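Local coordinates for DNA repair protein RAD7 (Saccharomyces cerevisiae, PDB 5ZB2), which promotes global genome nucleotide excision repair of nontranscribed DNA within the GGR complex, its C-terminal leucine-rich-repeat part being crystallised here with Elc1, at residues S180-L185 / Q201-D206; E207-C212 / T237-V242. All coordinates share one frame; numbering follows the deposited sequence. Where two conformers were deposited one is given.

Contact 1: residues S180-L185 / Q201-D206; sequences STLVSL and QYLVND
Asn205 reaches Ser180 because its CG stands trans to its own backbone N (chi1 -164°), which carries the amide across to the loop that follows helix 168-178. The NH2 branch makes the bond: ND2 lies 2.9 Å from Ser180 O, nearly straight at 171°, in the carbonyl plane of Ser180 and in the asparagine's own amide plane. The other branch, OD1, accepts from the backbone N of Glu207 two residues on, closing an Asx turn, so the amide is fixed in rotation from both ends. Val183 crosses it at a slant, with CG1 3.3 Å from Asn205 OD1. A water also joins the two main chains, donating to Leu182 O at 2.6 Å and accepting from Asn205 N at 3.0 Å.

All this closes one turn of a leucine-rich-repeat solenoid: strand 184-188 begins on the inner side, the short helix 199-202 sits on the outer side, and the chain then heads back toward strand 210-214. An inverse gamma turn centred on Leu203, with a weak bond from Val204 N to Tyr202 O, starts that return. The Leu203 side chain forks between two leucines of 180-185. Its CD2 meets Leu182 CD1 at 4.0 Å, while CD1 meets Leu185 CD2 at 3.9 Å with the two side chains crossing at about a right angle; Leu175 of helix 168-178 and Leu230 of helix 224-234 also touch it. With an alanine at Asn205, Ser180 O is likely to be left without its donor and Glu207 N without its acceptor, and the returning loop freer to move. Toward the surface, Val204 CG2 lies against Ser180 CB, 4.2 Å apart.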
ATOM      1  N   SER A 180      -6.679   6.879 -32.483  1.00 43.55           N
ATOM      2  CA  SER A 180      -6.661   5.903 -33.567  1.00 44.60           C
ATOM      3  C   SER A 180      -6.737   4.465 -33.071  1.00 43.24           C
ATOM      4  O   SER A 180      -7.008   3.565 -33.874  1.00 45.01           O
ATOM      5  CB  SER A 180      -5.403   6.088 -34.415  1.00 46.35           C
ATOM      6  OG  SER A 180      -4.237   5.887 -33.637  1.00 53.43           O
ATOM      7  N   THR A 181      -6.509   4.228 -31.780  1.00 39.75           N
ATOM      8  CA  THR A 181      -6.578   2.885 -31.219  1.00 41.68           C
ATOM      9  C   THR A 181      -7.964   2.531 -30.698  1.00 40.02           C
ATOM     10  O   THR A 181      -8.290   1.341 -30.606  1.00 39.04           O
ATOM     11  CB  THR A 181      -5.559   2.747 -30.082  1.00 42.28           C
ATOM     12  OG1 THR A 181      -4.269   3.150 -30.554  1.00 45.59           O
ATOM     13  CG2 THR A 181      -5.478   1.311 -29.586  1.00 44.19           C
ATOM     14  N   LEU A 182      -8.785   3.526 -30.375  1.00 39.55           N
ATOM     15  CA  LEU A 182     -10.087   3.269 -29.771  1.00 38.77           C
ATOM     16  C   LEU A 182     -11.039   2.621 -30.770  1.00 38.60           C
ATOM     17  O   LEU A 182     -11.229   3.119 -31.884  1.00 39.28           O
ATOM     18  CB  LEU A 182     -10.694   4.573 -29.256  1.00 38.41           C
ATOM     19  CG  LEU A 182     -10.043   5.216 -28.029  1.00 36.90           C
ATOM     20  CD1 LEU A 182     -10.622   6.599 -27.807  1.00 36.43           C
ATOM     21  CD2 LEU A 182     -10.234   4.346 -26.786  1.00 38.36           C
ATOM     22  N   VAL A 183     -11.640   1.504 -30.362  1.00 36.40           N
ATOM     23  CA  VAL A 183     -12.785   0.926 -31.057  1.00 38.73           C
ATOM     24  C   VAL A 183     -14.052   0.998 -30.226  1.00 38.83           C
ATOM     25  O   VAL A 183     -15.121   0.598 -30.712  1.00 37.33           O
ATOM     26  CB  VAL A 183     -12.510  -0.529 -31.484  1.00 40.02           C
ATOM     27  CG1 VAL A 183     -11.442  -0.569 -32.568  1.00 41.72           C
ATOM     28  CG2 VAL A 183     -12.098  -1.377 -30.290  1.00 39.11           C
ATOM     29  N   SER A 184     -13.972   1.498 -28.993  1.00 36.49           N
ATOM     30  CA  SER A 184     -15.125   1.597 -28.104  1.00 38.34           C
ATOM     31  C   SER A 184     -14.907   2.764 -27.152  1.00 37.21           C
ATOM     32  O   SER A 184     -13.838   2.876 -26.542  1.00 35.82           O
ATOM     33  CB  SER A 184     -15.326   0.294 -27.326  1.00 38.85           C
ATOM     34  OG  SER A 184     -16.278   0.452 -26.289  1.00 41.85           O
ATOM     35  N   LEU A 185     -15.912   3.636 -27.038  1.00 35.56           N
ATOM     36  CA  LEU A 185     -15.798   4.854 -26.245  1.00 36.18           C
ATOM     37  C   LEU A 185     -17.110   5.135 -25.526  1.00 35.68           C
ATOM     38  O   LEU A 185     -18.188   5.058 -26.124  1.00 33.23           O
ATOM     39  CB  LEU A 185     -15.427   6.057 -27.121  1.00 33.03           C
ATOM     40  CG  LEU A 185     -15.358   7.410 -26.407  1.00 34.64           C
ATOM     41  CD1 LEU A 185     -14.212   7.441 -25.392  1.00 35.50           C
ATOM     42  CD2 LEU A 185     -15.215   8.532 -27.419  1.00 36.84           C
ATOM     43  N   GLN A 201     -13.017  13.766 -35.585  1.00 42.71           N
ATOM     44  CA  GLN A 201     -11.642  13.934 -36.047  1.00 43.37           C
ATOM     45  C   GLN A 201     -10.770  12.744 -35.664  1.00 43.27           C
ATOM     46  O   GLN A 201      -9.940  12.295 -36.465  1.00 41.65           O
ATOM     47  CB  GLN A 201     -11.039  15.213 -35.464  1.00 44.65           C
ATOM     48  CG  GLN A 201     -11.802  16.479 -35.782  1.00 48.68           C
ATOM     49  CD  GLN A 201     -11.054  17.721 -35.347  1.00 51.74           C
ATOM     50  OE1 GLN A 201      -9.826  17.713 -35.230  1.00 53.52           O
ATOM     51  NE2 GLN A 201     -11.788  18.797 -35.100  1.00 54.23           N
ATOM     52  N   TYR A 202     -10.931  12.227 -34.445  1.00 38.48           N
ATOM     53  CA  TYR A 202      -9.956  11.307 -33.876  1.00 38.63           C
ATOM     54  C   TYR A 202     -10.370   9.845 -33.928  1.00 39.49           C
ATOM     55  O   TYR A 202      -9.495   8.974 -33.892  1.00 39.86           O
ATOM     56  CB  TYR A 202      -9.675  11.681 -32.418  1.00 39.77           C
ATOM     57  CG  TYR A 202      -8.845  12.932 -32.256  1.00 40.27           C
ATOM     58  CD1 TYR A 202      -7.456  12.874 -32.275  1.00 40.43           C
ATOM     59  CD2 TYR A 202      -9.446  14.169 -32.066  1.00 39.90           C
ATOM     60  CE1 TYR A 202      -6.693  14.009 -32.123  1.00 40.67           C
ATOM     61  CE2 TYR A 202      -8.687  15.312 -31.913  1.00 42.69           C
ATOM     62  CZ  TYR A 202      -7.310  15.226 -31.941  1.00 42.66           C
ATOM     63  OH  TYR A 202      -6.545  16.357 -31.785  1.00 46.68           O
ATOM     64  N   LEU A 203     -11.666   9.547 -34.000  1.00 39.97           N
ATOM     65  CA  LEU A 203     -12.141   8.165 -33.938  1.00 40.91           C
ATOM     66  C   LEU A 203     -12.146   7.597 -35.353  1.00 42.53           C
ATOM     67  O   LEU A 203     -13.185   7.462 -36.003  1.00 44.54           O
ATOM     68  CB  LEU A 203     -13.520   8.102 -33.293  1.00 39.79           C
ATOM     69  CG  LEU A 203     -13.632   8.634 -31.863  1.00 38.72           C
ATOM     70  CD1 LEU A 203     -15.053   8.462 -31.356  1.00 39.67           C
ATOM     71  CD2 LEU A 203     -12.647   7.933 -30.934  1.00 39.91           C
ATOM     72  N   VAL A 204     -10.952   7.242 -35.829  1.00 43.99           N
ATOM     73  CA  VAL A 204     -10.755   6.847 -37.220  1.00 47.29           C
ATOM     74  C   VAL A 204     -10.514   5.355 -37.381  1.00 48.23           C
ATOM     75  O   VAL A 204     -10.410   4.881 -38.521  1.00 51.35           O
ATOM     76  CB  VAL A 204      -9.602   7.643 -37.864  1.00 46.70           C
ATOM     77  CG1 VAL A 204      -9.898   9.138 -37.807  1.00 45.62           C
ATOM     78  CG2 VAL A 204      -8.279   7.327 -37.181  1.00 46.51           C
ATOM     79  N   ASN A 205     -10.432   4.596 -36.290  1.00 45.22           N
ATOM     80  CA  ASN A 205     -10.189   3.164 -36.412  1.00 46.90           C
ATOM     81  C   ASN A 205     -11.285   2.518 -37.248  1.00 48.65           C
ATOM     82  O   ASN A 205     -12.476   2.655 -36.950  1.00 47.02           O
ATOM     83  CB  ASN A 205     -10.123   2.513 -35.034  1.00 43.98           C
ATOM     84  CG  ASN A 205      -9.501   1.129 -35.075  1.00 44.42           C
ATOM     85  OD1 ASN A 205     -10.141   0.158 -35.484  1.00 42.81           O
ATOM     86  ND2 ASN A 205      -8.247   1.031 -34.641  1.00 44.92           N
ATOM     87  N   ASP A 206     -10.876   1.807 -38.298  1.00 51.01           N
ATOM     88  CA  ASP A 206     -11.816   1.191 -39.227  1.00 54.49           C
ATOM     89  C   ASP A 206     -12.606   0.039 -38.616  1.00 52.55           C
ATOM     90  O   ASP A 206     -13.433  -0.549 -39.320  1.00 51.16           O
ATOM     91  CB  ASP A 206     -11.061   0.699 -40.464  1.00 61.30           C
ATOM     92  CG  ASP A 206     -10.391   1.829 -41.227  1.00 74.70           C
ATOM     93  OD1 ASP A 206     -11.014   2.901 -41.379  1.00 76.78           O
ATOM     94  OD2 ASP A 206      -9.236   1.648 -41.669  1.00 86.88           O
TER
HETATM   95  O   HOH W   1     -10.802   5.200 -33.403  1.00 39.60           O

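Contact 2: residues E207-C212 / T237-V242; sequences EFHSLC and TLRKLV. With GOL (glycerol), chain G.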
ATOM      1  N   GLU A 207     -12.385  -0.299 -37.342  1.00 52.29           N
ATOM      2  CA  GLU A 207     -13.135  -1.357 -36.672  1.00 51.72           C
ATOM      3  C   GLU A 207     -13.974  -0.828 -35.510  1.00 44.78           C
ATOM      4  O   GLU A 207     -14.438  -1.618 -34.682  1.00 40.98           O
ATOM      5  CB  GLU A 207     -12.183  -2.447 -36.174  1.00 58.65           C
ATOM      6  CG  GLU A 207     -11.506  -3.237 -37.276  1.00 78.59           C
ATOM      7  CD  GLU A 207     -10.417  -4.148 -36.745  1.00 98.01           C
ATOM      8  OE1 GLU A 207      -9.687  -3.727 -35.822  1.00102.93           O
ATOM      9  OE2 GLU A 207     -10.296  -5.287 -37.242  1.00105.62           O
ATOM     10  N   PHE A 208     -14.180   0.487 -35.430  1.00 44.59           N
ATOM     11  CA  PHE A 208     -14.918   1.062 -34.311  1.00 40.89           C
ATOM     12  C   PHE A 208     -16.316   0.461 -34.249  1.00 40.06           C
ATOM     13  O   PHE A 208     -17.009   0.371 -35.268  1.00 41.14           O
ATOM     14  CB  PHE A 208     -14.999   2.584 -34.448  1.00 40.47           C
ATOM     15  CG  PHE A 208     -15.379   3.283 -33.174  1.00 40.28           C
ATOM     16  CD1 PHE A 208     -16.708   3.427 -32.815  1.00 38.69           C
ATOM     17  CD2 PHE A 208     -14.402   3.783 -32.328  1.00 38.48           C
ATOM     18  CE1 PHE A 208     -17.056   4.063 -31.633  1.00 38.61           C
ATOM     19  CE2 PHE A 208     -14.743   4.417 -31.151  1.00 37.42           C
ATOM     20  CZ  PHE A 208     -16.072   4.557 -30.801  1.00 38.65           C
ATOM     21  N   HIS A 209     -16.738   0.053 -33.049  1.00 38.96           N
ATOM     22  CA  HIS A 209     -17.998  -0.671 -32.929  1.00 39.83           C
ATOM     23  C   HIS A 209     -18.908  -0.247 -31.781  1.00 38.27           C
ATOM     24  O   HIS A 209     -20.071  -0.663 -31.785  1.00 38.17           O
ATOM     25  CB  HIS A 209     -17.724  -2.179 -32.803  1.00 42.36           C
ATOM     26  CG  HIS A 209     -16.830  -2.550 -31.658  1.00 43.23           C
ATOM     27  ND1 HIS A 209     -17.257  -2.548 -30.347  1.00 44.08           N
ATOM     28  CD2 HIS A 209     -15.539  -2.956 -31.632  1.00 43.61           C
ATOM     29  CE1 HIS A 209     -16.265  -2.927 -29.563  1.00 43.73           C
ATOM     30  NE2 HIS A 209     -15.210  -3.179 -30.316  1.00 45.06           N
ATOM     31  N   SER A 210     -18.455   0.559 -30.818  1.00 34.91           N
ATOM     32  CA  SER A 210     -19.270   0.890 -29.649  1.00 37.86           C
ATOM     33  C   SER A 210     -19.094   2.355 -29.276  1.00 35.92           C
ATOM     34  O   SER A 210     -17.993   2.778 -28.908  1.00 33.31           O
ATOM     35  CB  SER A 210     -18.911  -0.001 -28.455  1.00 38.70           C
ATOM     36  OG  SER A 210     -19.375  -1.325 -28.647  1.00 42.36           O
ATOM     37  N   LEU A 211     -20.186   3.115 -29.344  1.00 35.05           N
ATOM     38  CA  LEU A 211     -20.211   4.519 -28.957  1.00 33.96           C
ATOM     39  C   LEU A 211     -21.322   4.730 -27.946  1.00 34.51           C
ATOM     40  O   LEU A 211     -22.474   4.362 -28.202  1.00 33.41           O
ATOM     41  CB  LEU A 211     -20.443   5.437 -30.163  1.00 34.81           C
ATOM     42  CG  LEU A 211     -20.608   6.918 -29.797  1.00 36.28           C
ATOM     43  CD1 LEU A 211     -19.291   7.479 -29.310  1.00 36.61           C
ATOM     44  CD2 LEU A 211     -21.139   7.718 -30.965  1.00 39.38           C
ATOM     45  N   CYS A 212     -20.977   5.323 -26.803  0.62 37.49           N
ATOM     46  CA  CYS A 212     -21.936   5.622 -25.744  0.62 36.75           C
ATOM     47  C   CYS A 212     -21.767   7.074 -25.324  0.62 34.37           C
ATOM     48  O   CYS A 212     -20.664   7.489 -24.954  0.62 35.33           O
ATOM     49  CB  CYS A 212     -21.741   4.695 -24.540  0.62 36.86           C
ATOM     50  SG  CYS A 212     -21.913   2.936 -24.911  0.62 37.53           S
ATOM     51  N   THR A 237     -19.188  -0.179 -39.101  1.00 45.18           N
ATOM     52  CA  THR A 237     -18.874  -1.281 -38.196  1.00 45.00           C
ATOM     53  C   THR A 237     -19.544  -1.139 -36.833  1.00 42.14           C
ATOM     54  O   THR A 237     -19.201  -1.876 -35.902  1.00 40.10           O
ATOM     55  CB  THR A 237     -17.357  -1.396 -38.014  1.00 45.39           C
ATOM     56  OG1 THR A 237     -16.824  -0.123 -37.633  1.00 43.31           O
ATOM     57  CG2 THR A 237     -16.690  -1.852 -39.304  1.00 50.01           C
ATOM     58  N   LEU A 238     -20.499  -0.227 -36.699  1.00 41.00           N
ATOM     59  CA  LEU A 238     -21.091   0.072 -35.401  1.00 41.84           C
ATOM     60  C   LEU A 238     -21.966  -1.086 -34.930  1.00 39.97           C
ATOM     61  O   LEU A 238     -22.920  -1.470 -35.615  1.00 39.07           O
ATOM     62  CB  LEU A 238     -21.904   1.358 -35.502  1.00 39.57           C
ATOM     63  CG  LEU A 238     -22.319   2.061 -34.214  1.00 40.06           C
ATOM     64  CD1 LEU A 238     -21.118   2.350 -33.323  1.00 37.73           C
ATOM     65  CD2 LEU A 238     -23.038   3.353 -34.566  1.00 40.91           C
ATOM     66  N   ARG A 239     -21.645  -1.639 -33.756  1.00 38.79           N
ATOM     67  CA  ARG A 239     -22.463  -2.677 -33.139  1.00 41.41           C
ATOM     68  C   ARG A 239     -23.205  -2.205 -31.895  1.00 39.99           C
ATOM     69  O   ARG A 239     -24.139  -2.887 -31.456  1.00 41.21           O
ATOM     70  CB  ARG A 239     -21.595  -3.893 -32.773  1.00 44.44           C
ATOM     71  CG  ARG A 239     -20.796  -4.462 -33.942  1.00 43.91           C
ATOM     72  CD  ARG A 239     -20.241  -5.848 -33.628  1.00 48.37           C
ATOM     73  NE  ARG A 239     -19.424  -5.865 -32.415  1.00 51.08           N
ATOM     74  CZ  ARG A 239     -18.095  -5.797 -32.384  1.00 53.16           C
ATOM     75  NH1 ARG A 239     -17.391  -5.710 -33.504  1.00 49.54           N
ATOM     76  NH2 ARG A 239     -17.461  -5.822 -31.218  1.00 56.87           N
ATOM     77  N   LYS A 240     -22.825  -1.066 -31.319  1.00 39.34           N
ATOM     78  CA  LYS A 240     -23.474  -0.543 -30.119  1.00 37.51           C
ATOM     79  C   LYS A 240     -23.559   0.969 -30.231  1.00 35.32           C
ATOM     80  O   LYS A 240     -22.527   1.646 -30.279  1.00 35.63           O
ATOM     81  CB  LYS A 240     -22.699  -0.947 -28.859  1.00 40.73           C
ATOM     82  CG  LYS A 240     -23.253  -0.380 -27.556  1.00 42.48           C
ATOM     83  CD  LYS A 240     -22.440  -0.862 -26.361  1.00 45.86           C
ATOM     84  CE  LYS A 240     -23.088  -0.491 -25.040  1.00 47.13           C
ATOM     85  NZ  LYS A 240     -22.339  -1.057 -23.883  1.00 55.24           N
ATOM     86  N   LEU A 241     -24.782   1.498 -30.265  1.00 33.07           N
ATOM     87  CA  LEU A 241     -25.011   2.939 -30.284  1.00 33.17           C
ATOM     88  C   LEU A 241     -25.932   3.314 -29.133  1.00 33.26           C
ATOM     89  O   LEU A 241     -27.078   2.856 -29.077  1.00 34.20           O
ATOM     90  CB  LEU A 241     -25.614   3.382 -31.619  1.00 33.52           C
ATOM     91  CG  LEU A 241     -25.890   4.883 -31.747  1.00 31.64           C
ATOM     92  CD1 LEU A 241     -24.598   5.676 -31.661  1.00 32.86           C
ATOM     93  CD2 LEU A 241     -26.628   5.187 -33.043  1.00 34.16           C
ATOM     94  N   VAL A 242     -25.437   4.157 -28.230  1.00 33.71           N
ATOM     95  CA  VAL A 242     -26.184   4.592 -27.054  1.00 33.62           C
ATOM     96  C   VAL A 242     -26.096   6.110 -26.976  1.00 32.43           C
ATOM     97  O   VAL A 242     -25.008   6.663 -26.778  1.00 32.39           O
ATOM     98  CB  VAL A 242     -25.650   3.946 -25.762  1.00 34.88           C
ATOM     99  CG1 VAL A 242     -26.322   4.550 -24.520  1.00 34.62           C
ATOM    100  CG2 VAL A 242     -25.875   2.435 -25.788  1.00 34.13           C
TER
HETATM  101  C1  GOL G 605     -19.349  -5.351 -28.418  1.00 64.18           C
HETATM  102  O1  GOL G 605     -20.161  -6.081 -29.312  1.00 64.56           O
HETATM  103  C2  GOL G 605     -20.230  -4.662 -27.377  1.00 76.80           C
HETATM  104  O2  GOL G 605     -19.676  -3.422 -26.990  1.00 58.64           O
HETATM  105  C3  GOL G 605     -21.631  -4.455 -27.942  1.00 68.41           C
HETATM  106  O3  GOL G 605     -22.420  -5.604 -27.726  1.00 68.14           O
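Strands 210-212 and 240-242 run parallel, their axes 4.8 Å apart and only 8° off the same direction. Leu211 is bonded through both its N and its O: the N donates to Lys240 O at 2.9 Å and the O accepts from Val242 N at 3.0 Å. Ahead of this pairing, His209 O takes two donors, Lys240 N nearly in line with the carbonyl and Arg239 N on a lone pair. Thr237 OG1 donates to Phe208 O, in a bond modelled too short for its length to be trusted.

The side chains sort by face. Leu211 and Leu241 lie side by side, CD2 of the first 4.1 Å from CD1 of the second, and Leu211 also packs on Leu230 and Ile234 of helix 224-234, in the hydrophobic interior of the leucine-rich-repeat solenoid. Ser210, Cys212, Lys240 and Val242 take the other face, lining the concave surface; Lys240 runs out fully extended, its CE passing 3.6 Å from Cys212 SG.

Just before the strands, His209 has CG between its backbone N and carbonyl carbon (chi1 57°), and Arg239, bent at its third torsion, lays its guanidinium flat on the ring. The centres are 3.9 Å apart and the planes 20° from parallel, with NH2 over the middle of the ring. At the ring edge ND1 shares a hydrogen bond with Ser210 OG, 3.0 Å away, and that hydroxyl pairs in turn with glycerol O2 at 2.7 Å. Arg239 NE donates to glycerol O1, and Glu269 also binds this molecule, which probably came from the crystallisation liquor. A guanidinium resting on the imidazole would probably disfavour a second positive charge on the ring.

Overall arrangement
Both contacts belong to consecutive turns of the same solenoid, and the run 201-212 passes from one straight into the other. They meet directly: strands 184-188 and 210-214 are neighbours, with Leu185 O 2.9 Å from Cys212 N in a probable hydrogen bond. Contact 1 lies farther out, about 17 Å from the chain centre to its own, and depends on a side-chain amide, a water and leucine packing where strand-to-strand pairing is absent. Contact 2, about 11 Å out between the same kinds of centres, is more buried and relies on main-chain pairing, with a charged, polar fringe on the concave side. No other protein chain of the assembly touches either.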